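Local coordinates for protein putative adenosine kinase (Schistosoma mansoni, PDB 3VAS) that probably phosphorylates adenosine to AMP at the expense of ATP, as an adenosine kinase of the ribokinase (pfkB) family, at residues G333-M336 and I337-L340; Y291-S294 and S295-E298; H171-S174 and L175-K178; V88-I91 and Q92-I95. All blocks are in the same frame, centred on the assembly; numbering follows the deposited sequence.

Interaction 1 (G333-M336 and I337-L340); sequences GKPM and ITSL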
ATOM      1  N   GLY A 333      13.029   7.340  14.991  1.00 28.81           N
ATOM      2  CA  GLY A 333      14.400   7.077  15.396  1.00 32.47           C
ATOM      3  C   GLY A 333      14.690   5.697  15.957  1.00 31.79           C
ATOM      4  O   GLY A 333      15.807   5.433  16.390  1.00 35.93           O
ATOM      5  N   LYS A 334      13.696   4.815  15.965  1.00 31.23           N
ATOM      6  CA  LYS A 334      13.907   3.454  16.449  1.00 31.89           C
ATOM      7  C   LYS A 334      14.789   2.696  15.458  1.00 31.36           C
ATOM      8  O   LYS A 334      14.619   2.832  14.253  1.00 35.17           O
ATOM      9  CB  LYS A 334      12.570   2.732  16.626  1.00 33.58           C
ATOM     10  CG  LYS A 334      11.544   3.496  17.450  1.00 39.37           C
ATOM     11  CD  LYS A 334      12.021   3.739  18.869  1.00 48.29           C
ATOM     12  CE  LYS A 334      11.028   4.607  19.626  1.00 55.01           C
ATOM     13  NZ  LYS A 334       9.637   4.109  19.429  1.00 56.62           N
ATOM     14  N   PRO A 335      15.749   1.907  15.963  1.00 32.40           N
ATOM     15  CA  PRO A 335      16.640   1.138  15.080  1.00 28.84           C
ATOM     16  C   PRO A 335      15.908   0.107  14.223  1.00 28.75           C
ATOM     17  O   PRO A 335      14.737  -0.193  14.467  1.00 26.73           O
ATOM     18  CB  PRO A 335      17.601   0.440  16.053  1.00 28.76           C
ATOM     19  CG  PRO A 335      16.974   0.572  17.405  1.00 37.24           C
ATOM     20  CD  PRO A 335      16.156   1.822  17.374  1.00 34.87           C
ATOM     21  N   MET A 336      16.620  -0.422  13.230  1.00 31.13           N
ATOM     22  CA  MET A 336      16.068  -1.341  12.234  1.00 30.10           C
ATOM     23  C   MET A 336      15.287  -2.518  12.818  1.00 28.30           C
ATOM     24  O   MET A 336      14.155  -2.778  12.410  1.00 29.09           O
ATOM     25  CB  MET A 336      17.197  -1.875  11.345  1.00 28.72           C
ATOM     26  CG  MET A 336      16.742  -2.878  10.301  1.00 25.06           C
ATOM     27  SD  MET A 336      15.804  -2.085   8.988  1.00 34.00           S
ATOM     28  CE  MET A 336      15.175  -3.506   8.098  1.00 32.97           C
ATOM     29  N   ILE A 337      15.897  -3.231  13.760  1.00 26.67           N
ATOM     30  CA  ILE A 337      15.287  -4.437  14.318  1.00 28.02           C
ATOM     31  C   ILE A 337      14.024  -4.116  15.118  1.00 28.48           C
ATOM     32  O   ILE A 337      12.999  -4.790  14.982  1.00 24.74           O
ATOM     33  CB  ILE A 337      16.283  -5.221  15.199  1.00 29.64           C
ATOM     34  CG1 ILE A 337      17.497  -5.655  14.372  1.00 30.92           C
ATOM     35  CG2 ILE A 337      15.608  -6.440  15.819  1.00 29.54           C
ATOM     36  CD1 ILE A 337      17.174  -6.668  13.293  1.00 27.73           C
ATOM     37  N   THR A 338      14.110  -3.081  15.949  1.00 27.58           N
ATOM     38  CA  THR A 338      12.964  -2.606  16.714  1.00 26.87           C
ATOM     39  C   THR A 338      11.809  -2.259  15.774  1.00 25.17           C
ATOM     40  O   THR A 338      10.656  -2.600  16.038  1.00 23.99           O
ATOM     41  CB  THR A 338      13.342  -1.374  17.566  1.00 27.89           C
ATOM     42  OG1 THR A 338      14.348  -1.744  18.520  1.00 27.16           O
ATOM     43  CG2 THR A 338      12.124  -0.815  18.303  1.00 25.48           C
ATOM     44  N   SER A 339      12.132  -1.598  14.666  1.00 25.02           N
ATOM     45  CA  SER A 339      11.124  -1.197  13.686  1.00 23.43           C
ATOM     46  C   SER A 339      10.478  -2.400  12.997  1.00 22.55           C
ATOM     47  O   SER A 339       9.273  -2.396  12.731  1.00 21.39           O
ATOM     48  CB  SER A 339      11.730  -0.252  12.646  1.00 24.12           C
ATOM     49  OG  SER A 339      12.142   0.969  13.239  1.00 27.58           O
ATOM     50  N   LEU A 340      11.281  -3.425  12.713  1.00 22.34           N
ATOM     51  CA  LEU A 340      10.763  -4.661  12.125  1.00 23.40           C
ATOM     52  C   LEU A 340       9.758  -5.344  13.052  1.00 23.86           C
ATOM     53  O   LEU A 340       8.724  -5.829  12.598  1.00 26.43           O
ATOM     54  CB  LEU A 340      11.897  -5.626  11.766  1.00 21.22           C
ATOM     55  CG  LEU A 340      12.799  -5.214  10.600  1.00 22.24           C
ATOM     56  CD1 LEU A 340      13.866  -6.271  10.356  1.00 20.40           C
ATOM     57  CD2 LEU A 340      11.972  -4.974   9.335  1.00 21.68           C
TER
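The carbonyl oxygen of Pro335 is gripped by two groups of one residue, Ser339. Ser339 N approaches Pro335 O almost head-on, at 3.0 Å, which makes it an i-to-i+4 bond of the first helical turn. The hydroxyl joins from a different direction: Ser339 OG lies 3.1 Å from Pro335 O, well above the carbonyl plane. A chi1 of -65° puts OG beside its own backbone N, so that both donors can reach the same acceptor. One residue on, Leu340 N binds Met336 O at 3.0 Å and continues the helical pattern. Thr338 turns toward the proline, with Thr338 OG1 against Pro335 CG at 3.7 Å; its methyl CG2 rests on Lys334 CB. Farther round the turn, Met336 CG is anti to the backbone N (chi1 178°), and the chain then bends at chi2, which brings Met336 CE to 3.7 Å from Leu340 CD2 and almost as near Leu340 CD1. Both side chains also touch Tyr291 of strand 287-293. Gly333, with positive phi, is the C-prime residue of the Schellman motif that ends helix 318-330, and Pro335 occupies the N-cap position of helix 336-351: a tight helix-to-helix connection in the ribokinase-type fold.

Interaction 2 (Y291-S294 and S295-E298); sequences YTDS and SDSE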
ATOM      1  N   TYR A 291      15.747  -8.507   4.496  1.00 21.03           N
ATOM      2  CA  TYR A 291      16.078  -7.098   4.347  1.00 20.95           C
ATOM      3  C   TYR A 291      17.557  -6.911   4.035  1.00 22.06           C
ATOM      4  O   TYR A 291      18.391  -7.733   4.405  1.00 23.10           O
ATOM      5  CB  TYR A 291      15.674  -6.288   5.585  1.00 22.98           C
ATOM      6  CG  TYR A 291      16.474  -6.576   6.841  1.00 22.39           C
ATOM      7  CD1 TYR A 291      17.638  -5.873   7.127  1.00 25.70           C
ATOM      8  CD2 TYR A 291      16.050  -7.535   7.751  1.00 25.61           C
ATOM      9  CE1 TYR A 291      18.368  -6.129   8.284  1.00 24.93           C
ATOM     10  CE2 TYR A 291      16.771  -7.801   8.903  1.00 27.07           C
ATOM     11  CZ  TYR A 291      17.925  -7.095   9.166  1.00 28.65           C
ATOM     12  OH  TYR A 291      18.636  -7.364  10.314  1.00 32.65           O
ATOM     13  N   THR A 292      17.864  -5.830   3.329  1.00 26.44           N
ATOM     14  CA  THR A 292      19.236  -5.440   3.044  1.00 27.47           C
ATOM     15  C   THR A 292      19.201  -3.967   2.691  1.00 28.12           C
ATOM     16  O   THR A 292      18.126  -3.372   2.600  1.00 27.27           O
ATOM     17  CB  THR A 292      19.826  -6.233   1.850  1.00 26.72           C
ATOM     18  OG1 THR A 292      21.234  -5.957   1.717  1.00 27.93           O
ATOM     19  CG2 THR A 292      19.105  -5.864   0.555  1.00 24.58           C
ATOM     20  N   ASP A 293      20.374  -3.374   2.506  1.00 30.38           N
ATOM     21  CA  ASP A 293      20.462  -2.033   1.949  1.00 32.36           C
ATOM     22  C   ASP A 293      21.675  -1.938   1.030  1.00 34.11           C
ATOM     23  O   ASP A 293      22.512  -2.841   1.008  1.00 36.64           O
ATOM     24  CB  ASP A 293      20.505  -0.971   3.050  1.00 33.46           C
ATOM     25  CG  ASP A 293      21.651  -1.174   4.006  1.00 38.12           C
ATOM     26  OD1 ASP A 293      22.761  -0.684   3.709  1.00 39.19           O
ATOM     27  OD2 ASP A 293      21.440  -1.828   5.051  1.00 41.94           O
ATOM     28  N   SER A 294      21.765  -0.851   0.270  1.00 33.65           N
ATOM     29  CA  SER A 294      22.802  -0.711  -0.751  1.00 38.07           C
ATOM     30  C   SER A 294      24.235  -0.743  -0.211  1.00 40.51           C
ATOM     31  O   SER A 294      25.170  -1.030  -0.956  1.00 41.60           O
ATOM     32  CB  SER A 294      22.572   0.549  -1.595  1.00 41.54           C
ATOM     33  OG  SER A 294      22.136   1.638  -0.802  1.00 43.20           O
ATOM     34  N   SER A 295      24.396  -0.460   1.081  1.00 41.43           N
ATOM     35  CA  SER A 295      25.708  -0.477   1.727  1.00 45.67           C
ATOM     36  C   SER A 295      26.030  -1.841   2.328  1.00 47.35           C
ATOM     37  O   SER A 295      27.123  -2.059   2.846  1.00 47.19           O
ATOM     38  CB  SER A 295      25.768   0.574   2.836  1.00 49.56           C
ATOM     39  OG  SER A 295      25.579   1.876   2.315  1.00 55.54           O
ATOM     40  N   ASP A 296      25.066  -2.752   2.264  1.00 46.91           N
ATOM     41  CA  ASP A 296      25.199  -4.046   2.911  1.00 44.33           C
ATOM     42  C   ASP A 296      25.440  -5.130   1.872  1.00 40.71           C
ATOM     43  O   ASP A 296      24.692  -5.247   0.905  1.00 38.92           O
ATOM     44  CB  ASP A 296      23.930  -4.354   3.710  1.00 45.94           C
ATOM     45  CG  ASP A 296      24.162  -5.372   4.809  1.00 50.56           C
ATOM     46  OD1 ASP A 296      23.468  -5.291   5.845  1.00 51.97           O
ATOM     47  OD2 ASP A 296      25.038  -6.247   4.645  1.00 52.72           O
ATOM     48  N   SER A 297      26.491  -5.919   2.070  1.00 43.89           N
ATOM     49  CA  SER A 297      26.811  -7.008   1.151  1.00 43.39           C
ATOM     50  C   SER A 297      25.889  -8.203   1.379  1.00 41.65           C
ATOM     51  O   SER A 297      25.699  -9.032   0.490  1.00 41.69           O
ATOM     52  CB  SER A 297      28.272  -7.440   1.307  1.00 45.92           C
ATOM     53  OG  SER A 297      28.470  -8.174   2.509  1.00 46.35           O
ATOM     54  N   GLU A 298      25.309  -8.278   2.572  1.00 40.43           N
ATOM     55  CA  GLU A 298      24.527  -9.444   2.965  1.00 41.20           C
ATOM     56  C   GLU A 298      23.017  -9.206   3.003  1.00 42.31           C
ATOM     57  O   GLU A 298      22.539  -8.077   3.156  1.00 39.20           O
ATOM     58  CB  GLU A 298      24.995  -9.961   4.323  1.00 44.20           C
ATOM     59  CG  GLU A 298      26.403 -10.527   4.317  1.00 53.24           C
ATOM     60  CD  GLU A 298      26.877 -10.910   5.707  1.00 59.47           C
ATOM     61  OE1 GLU A 298      26.563 -10.175   6.670  1.00 58.68           O
ATOM     62  OE2 GLU A 298      27.558 -11.949   5.836  1.00 65.26           O
TER
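Asp293 and Asp296 bracket a type I beta turn that begins the connection between the antiparallel strands 287-293 and 300-302 of the ribokinase-family fold. The turn is closed by Asp296 N, 2.8 Å from Asp293 O, with an N-H...O angle of 157°. From CB of Asp293, chi1 of 58° sets CG between the backbone N and the carbonyl carbon and brings the carboxylate beside Ser295 and Asp296. Asp293 CG then packs on Asp296 CB at 3.9 Å. The branch Asp293 OD1 receives Ser295 N at 3.1 Å on its anti side, a bent bond (138°), and also lies close to Ser295 CB. The other branch, Asp293 OD2, approaches Asp296 CB and stands 4.1 Å from Asp296 OD1. Two like charges at that distance would be expected to disfavour each other, but Asp296 OD1 also has a hydrogen bond to His300 NE2, which may ease the repulsion. Asp296 OD2 accepts Glu298 N from above the carboxylate plane, forming an Asx turn, so both oxygens of Asp296 are engaged. Next to the strand end, the Ser294 hydroxyl is bonded to the backbone of Arg276 and Arg278, while Arg263 is a further partner of Thr292 OG1. Thr292 OG1 gives its hydrogen to Glu298 O at 2.9 Å, from above the carbonyl plane.

Interaction 3 (H171-S174 and L175-K178); sequences HVWS and LVEK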
ATOM      1  N   HIS A 171      -2.847  24.967  -2.051  1.00 40.22           N
ATOM      2  CA  HIS A 171      -3.276  24.461  -0.746  1.00 41.18           C
ATOM      3  C   HIS A 171      -3.060  22.959  -0.588  1.00 42.03           C
ATOM      4  O   HIS A 171      -3.157  22.430   0.518  1.00 44.01           O
ATOM      5  CB  HIS A 171      -4.734  24.833  -0.449  1.00 38.05           C
ATOM      6  CG  HIS A 171      -5.738  24.073  -1.261  1.00 41.79           C
ATOM      7  ND1 HIS A 171      -6.152  24.483  -2.510  1.00 42.97           N
ATOM      8  CD2 HIS A 171      -6.423  22.935  -0.993  1.00 40.79           C
ATOM      9  CE1 HIS A 171      -7.043  23.629  -2.980  1.00 42.07           C
ATOM     10  NE2 HIS A 171      -7.225  22.679  -2.081  1.00 41.85           N
ATOM     11  N   VAL A 172      -2.772  22.276  -1.693  1.00 40.35           N
ATOM     12  CA  VAL A 172      -2.465  20.853  -1.646  1.00 37.95           C
ATOM     13  C   VAL A 172      -0.957  20.616  -1.726  1.00 38.90           C
ATOM     14  O   VAL A 172      -0.405  19.801  -0.980  1.00 38.39           O
ATOM     15  CB  VAL A 172      -3.171  20.069  -2.772  1.00 35.61           C
ATOM     16  CG1 VAL A 172      -2.741  18.607  -2.746  1.00 32.63           C
ATOM     17  CG2 VAL A 172      -4.681  20.183  -2.634  1.00 34.31           C
ATOM     18  N   TRP A 173      -0.288  21.338  -2.620  1.00 36.77           N
ATOM     19  CA  TRP A 173       1.155  21.197  -2.756  1.00 36.36           C
ATOM     20  C   TRP A 173       1.878  21.572  -1.466  1.00 37.26           C
ATOM     21  O   TRP A 173       2.979  21.087  -1.202  1.00 36.19           O
ATOM     22  CB  TRP A 173       1.696  22.025  -3.926  1.00 32.74           C
ATOM     23  CG  TRP A 173       3.152  21.779  -4.155  1.00 34.54           C
ATOM     24  CD1 TRP A 173       4.182  22.637  -3.891  1.00 36.26           C
ATOM     25  CD2 TRP A 173       3.750  20.579  -4.663  1.00 30.85           C
ATOM     26  NE1 TRP A 173       5.381  22.048  -4.215  1.00 35.40           N
ATOM     27  CE2 TRP A 173       5.143  20.784  -4.691  1.00 33.47           C
ATOM     28  CE3 TRP A 173       3.238  19.353  -5.106  1.00 36.10           C
ATOM     29  CZ2 TRP A 173       6.033  19.811  -5.141  1.00 33.22           C
ATOM     30  CZ3 TRP A 173       4.125  18.384  -5.551  1.00 34.31           C
ATOM     31  CH2 TRP A 173       5.506  18.620  -5.566  1.00 35.06           C
ATOM     32  N   SER A 174       1.255  22.428  -0.660  1.00 39.49           N
ATOM     33  CA  SER A 174       1.841  22.825   0.618  1.00 41.97           C
ATOM     34  C   SER A 174       1.919  21.656   1.609  1.00 37.59           C
ATOM     35  O   SER A 174       2.764  21.653   2.500  1.00 39.87           O
ATOM     36  CB  SER A 174       1.087  24.011   1.233  1.00 44.02           C
ATOM     37  OG  SER A 174      -0.176  23.613   1.729  1.00 45.13           O
ATOM     38  N   LEU A 175       1.041  20.670   1.453  1.00 35.00           N
ATOM     39  CA  LEU A 175       1.126  19.446   2.254  1.00 34.48           C
ATOM     40  C   LEU A 175       2.347  18.619   1.852  1.00 33.33           C
ATOM     41  O   LEU A 175       2.951  17.938   2.684  1.00 31.82           O
ATOM     42  CB  LEU A 175      -0.144  18.602   2.111  1.00 31.60           C
ATOM     43  CG  LEU A 175      -1.457  19.222   2.597  1.00 32.99           C
ATOM     44  CD1 LEU A 175      -2.615  18.275   2.332  1.00 31.59           C
ATOM     45  CD2 LEU A 175      -1.374  19.577   4.073  1.00 29.94           C
ATOM     46  N   VAL A 176       2.706  18.679   0.572  1.00 32.05           N
ATOM     47  CA  VAL A 176       3.877  17.963   0.080  1.00 30.48           C
ATOM     48  C   VAL A 176       5.151  18.644   0.563  1.00 32.35           C
ATOM     49  O   VAL A 176       6.095  17.979   0.994  1.00 33.22           O
ATOM     50  CB  VAL A 176       3.895  17.878  -1.463  1.00 31.15           C
ATOM     51  CG1 VAL A 176       5.179  17.205  -1.953  1.00 26.89           C
ATOM     52  CG2 VAL A 176       2.667  17.136  -1.972  1.00 30.60           C
ATOM     53  N   GLU A 177       5.165  19.972   0.499  1.00 33.43           N
ATOM     54  CA  GLU A 177       6.335  20.749   0.892  1.00 35.80           C
ATOM     55  C   GLU A 177       6.682  20.600   2.376  1.00 34.54           C
ATOM     56  O   GLU A 177       7.855  20.555   2.737  1.00 35.57           O
ATOM     57  CB  GLU A 177       6.163  22.226   0.506  1.00 42.29           C
ATOM     58  CG  GLU A 177       6.477  22.520  -0.965  1.00 49.17           C
ATOM     59  CD  GLU A 177       6.090  23.929  -1.401  1.00 58.07           C
ATOM     60  OE1 GLU A 177       6.673  24.425  -2.391  1.00 61.60           O
ATOM     61  OE2 GLU A 177       5.198  24.538  -0.769  1.00 60.13           O
ATOM     62  N   LYS A 178       5.665  20.502   3.230  1.00 33.35           N
ATOM     63  CA  LYS A 178       5.888  20.407   4.672  1.00 34.53           C
ATOM     64  C   LYS A 178       6.213  18.984   5.142  1.00 30.90           C
ATOM     65  O   LYS A 178       6.688  18.787   6.265  1.00 31.36           O
ATOM     66  CB  LYS A 178       4.683  20.944   5.450  1.00 37.97           C
ATOM     67  CG  LYS A 178       3.425  20.109   5.283  1.00 42.18           C
ATOM     68  CD  LYS A 178       2.416  20.390   6.384  1.00 45.62           C
ATOM     69  CE  LYS A 178       1.921  21.816   6.338  1.00 50.50           C
ATOM     70  NZ  LYS A 178       1.116  22.147   7.545  1.00 55.57           N
TER
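His171 meets the following turn through its carbonyl, where His171 O lies 4.2 Å from Leu175 CG and also accepts a weak bond from Ser174 OG. Next, Val172 O takes Leu175 N at 3.0 Å, an i-to-i+3 bond of the 3-10 kind with the donor well above the carbonyl plane. Trp173 carries most of the side-chain contact. Trp173 O accepts Glu177 N in the carbonyl plane at 3.0 Å and, weakly, Val176 N. With Trp173 CG anti to the backbone N (chi1 -174°), the indole passes obliquely over Val176. Val176 CG1 sits over one face, 4.0 Å from the centroid of the Trp173 six-membered ring and 16° off its normal, a CH-pi contact. Glu177 comes to the pyrrole end instead: Glu177 OE1 lies near the ring plane, 3.3 Å from Trp173 NE1, and the carboxylate is turned 62° from the ring. Ser174 O then binds Lys178 N at 3.2 Å, and the lysine's CG packs on the same oxygen. Around this turn, helix 189-205 meets the indole, with Lys198 in a cation-pi contact and His202 edge-to-face, while Val172 and Leu175 pack toward strands 101-107 and 126-131, and Leu175 and Val176 reach Phe28 of strand 27-40.

Interaction 4 (V88-I91 and Q92-I95); sequences VKMI and QWII
Met90 and Ile94 meet one helical turn apart, Met90 CG to Ile94 CD1 at 4.0 Å, within helix 83-95 of the ribokinase-type fold. Met90 CG is anti to the backbone N (chi1 -174°) and the chain stays extended, which carries Met90 CE to 4.2 Å from Trp93 CZ3, an oblique approach to the indole. In a second apolar pair, the Ile91 and Ile95 side chains run parallel, with Ile91 CG2 3.8 Å from Ile95 CD1. Backbone bonds set this spacing. Ile94 N reaches Met90 O at 2.7 Å with an angle of 168°, and Ile95 N binds Ile91 O at 3.0 Å; Gln92 and Trp93 repeat the i-to-i+4 pattern from Val88 and Lys89. In the next shell, helix 318-330 lies against Met90, Ile91 and Ile94 through the small side chains of Ala321, Ala324 and Ala328. Lys89 forms a salt bridge with Asp119, and its side chain is about 8 Å from the bound adenosine. The buried amide of Gln92 is held at both ends, OE1 by Cys101 N and NE2 by Lys97 O. The Trp93 indole has Arg361 in a cation-pi contact and Tyr364 edge-to-face, and Trp93 NE1 is hydrogen-bonded to Gly359 O.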
ATOM      1  N   VAL A  88      -1.099   4.923   5.482  1.00 20.56           N
ATOM      2  CA  VAL A  88      -0.960   6.269   6.024  1.00 20.31           C
ATOM      3  C   VAL A  88      -1.869   6.522   7.226  1.00 20.44           C
ATOM      4  O   VAL A  88      -1.453   7.135   8.208  1.00 22.86           O
ATOM      5  CB  VAL A  88      -1.187   7.325   4.929  1.00 23.08           C
ATOM      6  CG1 VAL A  88      -1.319   8.723   5.534  1.00 23.06           C
ATOM      7  CG2 VAL A  88      -0.053   7.268   3.925  1.00 22.29           C
ATOM      8  N   LYS A  89      -3.102   6.035   7.172  1.00 22.50           N
ATOM      9  CA  LYS A  89      -4.003   6.262   8.293  1.00 22.42           C
ATOM     10  C   LYS A  89      -3.615   5.422   9.510  1.00 21.90           C
ATOM     11  O   LYS A  89      -3.868   5.817  10.645  1.00 23.84           O
ATOM     12  CB  LYS A  89      -5.471   6.064   7.898  1.00 23.71           C
ATOM     13  CG  LYS A  89      -5.916   4.632   7.675  1.00 23.90           C
ATOM     14  CD  LYS A  89      -7.354   4.615   7.142  1.00 25.27           C
ATOM     15  CE  LYS A  89      -7.951   3.216   7.176  1.00 26.23           C
ATOM     16  NZ  LYS A  89      -9.355   3.201   6.675  1.00 26.54           N
ATOM     17  N   MET A  90      -2.981   4.275   9.285  1.00 22.06           N
ATOM     18  CA  MET A  90      -2.501   3.490  10.419  1.00 20.39           C
ATOM     19  C   MET A  90      -1.245   4.115  11.028  1.00 21.49           C
ATOM     20  O   MET A  90      -1.061   4.068  12.244  1.00 23.92           O
ATOM     21  CB  MET A  90      -2.262   2.021  10.062  1.00 20.02           C
ATOM     22  CG  MET A  90      -1.911   1.168  11.283  1.00 21.89           C
ATOM     23  SD  MET A  90      -1.854  -0.603  10.941  1.00 22.67           S
ATOM     24  CE  MET A  90      -1.715  -1.282  12.596  1.00 19.54           C
ATOM     25  N   ILE A  91      -0.387   4.703  10.195  1.00 22.20           N
ATOM     26  CA  ILE A  91       0.746   5.470  10.717  1.00 23.41           C
ATOM     27  C   ILE A  91       0.213   6.552  11.654  1.00 26.68           C
ATOM     28  O   ILE A  91       0.731   6.759  12.750  1.00 24.94           O
ATOM     29  CB  ILE A  91       1.557   6.145   9.599  1.00 19.82           C
ATOM     30  CG1 ILE A  91       2.238   5.101   8.714  1.00 19.10           C
ATOM     31  CG2 ILE A  91       2.604   7.093  10.187  1.00 20.46           C
ATOM     32  CD1 ILE A  91       3.019   5.701   7.561  1.00 17.83           C
ATOM     33  N   GLN A  92      -0.845   7.224  11.211  1.00 26.98           N
ATOM     34  CA  GLN A  92      -1.506   8.257  11.996  1.00 23.76           C
ATOM     35  C   GLN A  92      -2.090   7.694  13.296  1.00 25.10           C
ATOM     36  O   GLN A  92      -1.958   8.297  14.361  1.00 27.83           O
ATOM     37  CB  GLN A  92      -2.600   8.925  11.151  1.00 20.86           C
ATOM     38  CG  GLN A  92      -3.482   9.907  11.919  1.00 25.02           C
ATOM     39  CD  GLN A  92      -2.727  11.142  12.372  1.00 29.51           C
ATOM     40  OE1 GLN A  92      -2.088  11.823  11.566  1.00 31.18           O
ATOM     41  NE2 GLN A  92      -2.794  11.437  13.669  1.00 30.44           N
ATOM     42  N   TRP A  93      -2.730   6.536  13.197  1.00 21.00           N
ATOM     43  CA  TRP A  93      -3.343   5.867  14.343  1.00 21.83           C
ATOM     44  C   TRP A  93      -2.286   5.426  15.363  1.00 25.89           C
ATOM     45  O   TRP A  93      -2.449   5.614  16.574  1.00 24.12           O
ATOM     46  CB  TRP A  93      -4.132   4.668  13.821  1.00 27.21           C
ATOM     47  CG  TRP A  93      -4.909   3.864  14.822  1.00 26.67           C
ATOM     48  CD1 TRP A  93      -6.140   4.159  15.342  1.00 25.28           C
ATOM     49  CD2 TRP A  93      -4.538   2.592  15.366  1.00 24.06           C
ATOM     50  NE1 TRP A  93      -6.543   3.156  16.197  1.00 24.72           N
ATOM     51  CE2 TRP A  93      -5.576   2.184  16.225  1.00 24.09           C
ATOM     52  CE3 TRP A  93      -3.421   1.763  15.217  1.00 24.25           C
ATOM     53  CZ2 TRP A  93      -5.531   0.984  16.932  1.00 28.08           C
ATOM     54  CZ3 TRP A  93      -3.377   0.571  15.919  1.00 23.96           C
ATOM     55  CH2 TRP A  93      -4.424   0.193  16.767  1.00 27.93           C
ATOM     56  N   ILE A  94      -1.198   4.847  14.867  1.00 23.93           N
ATOM     57  CA  ILE A  94      -0.099   4.428  15.726  1.00 26.27           C
ATOM     58  C   ILE A  94       0.517   5.606  16.477  1.00 28.67           C
ATOM     59  O   ILE A  94       0.639   5.576  17.700  1.00 32.92           O
ATOM     60  CB  ILE A  94       0.995   3.700  14.923  1.00 25.86           C
ATOM     61  CG1 ILE A  94       0.464   2.352  14.426  1.00 23.49           C
ATOM     62  CG2 ILE A  94       2.254   3.512  15.778  1.00 26.66           C
ATOM     63  CD1 ILE A  94       1.413   1.606  13.524  1.00 23.85           C
ATOM     64  N   ILE A  95       0.886   6.646  15.740  1.00 28.09           N
ATOM     65  CA  ILE A  95       1.592   7.786  16.322  1.00 28.46           C
ATOM     66  C   ILE A  95       0.689   8.597  17.252  1.00 29.63           C
ATOM     67  O   ILE A  95       1.162   9.194  18.220  1.00 28.04           O
ATOM     68  CB  ILE A  95       2.246   8.652  15.221  1.00 29.62           C
ATOM     69  CG1 ILE A  95       3.274   7.804  14.460  1.00 29.44           C
ATOM     70  CG2 ILE A  95       2.898   9.890  15.812  1.00 26.25           C
ATOM     71  CD1 ILE A  95       4.033   8.538  13.391  1.00 30.52           C
TER

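Interactions 1 and 2 touch although their centres are about 16 Å apart: the side chain of Tyr291 packs on Met336, Ile337 and Leu340, joining the hairpin strand to helix 336-351. Interaction 4 is the buried member, centred about 13 Å from the chain's centre, and its side-chain contacts are apolar; interaction 2 is a surface turn made of carboxylates and hydroxyls. Both others are partly buried: interaction 1 adds a serine hydroxyl to the helix-start bonds, and interaction 3 a CH-pi contact on a tryptophan. Helix 318-330 links two of them, since it packs on Ser339 and Leu340 of interaction 1 and on Met90, Ile91 and Ile94 of interaction 4. Interaction 3 stands apart, its nearest atoms about 10 Å from interaction 4, yet both helices pack on strand 101-107.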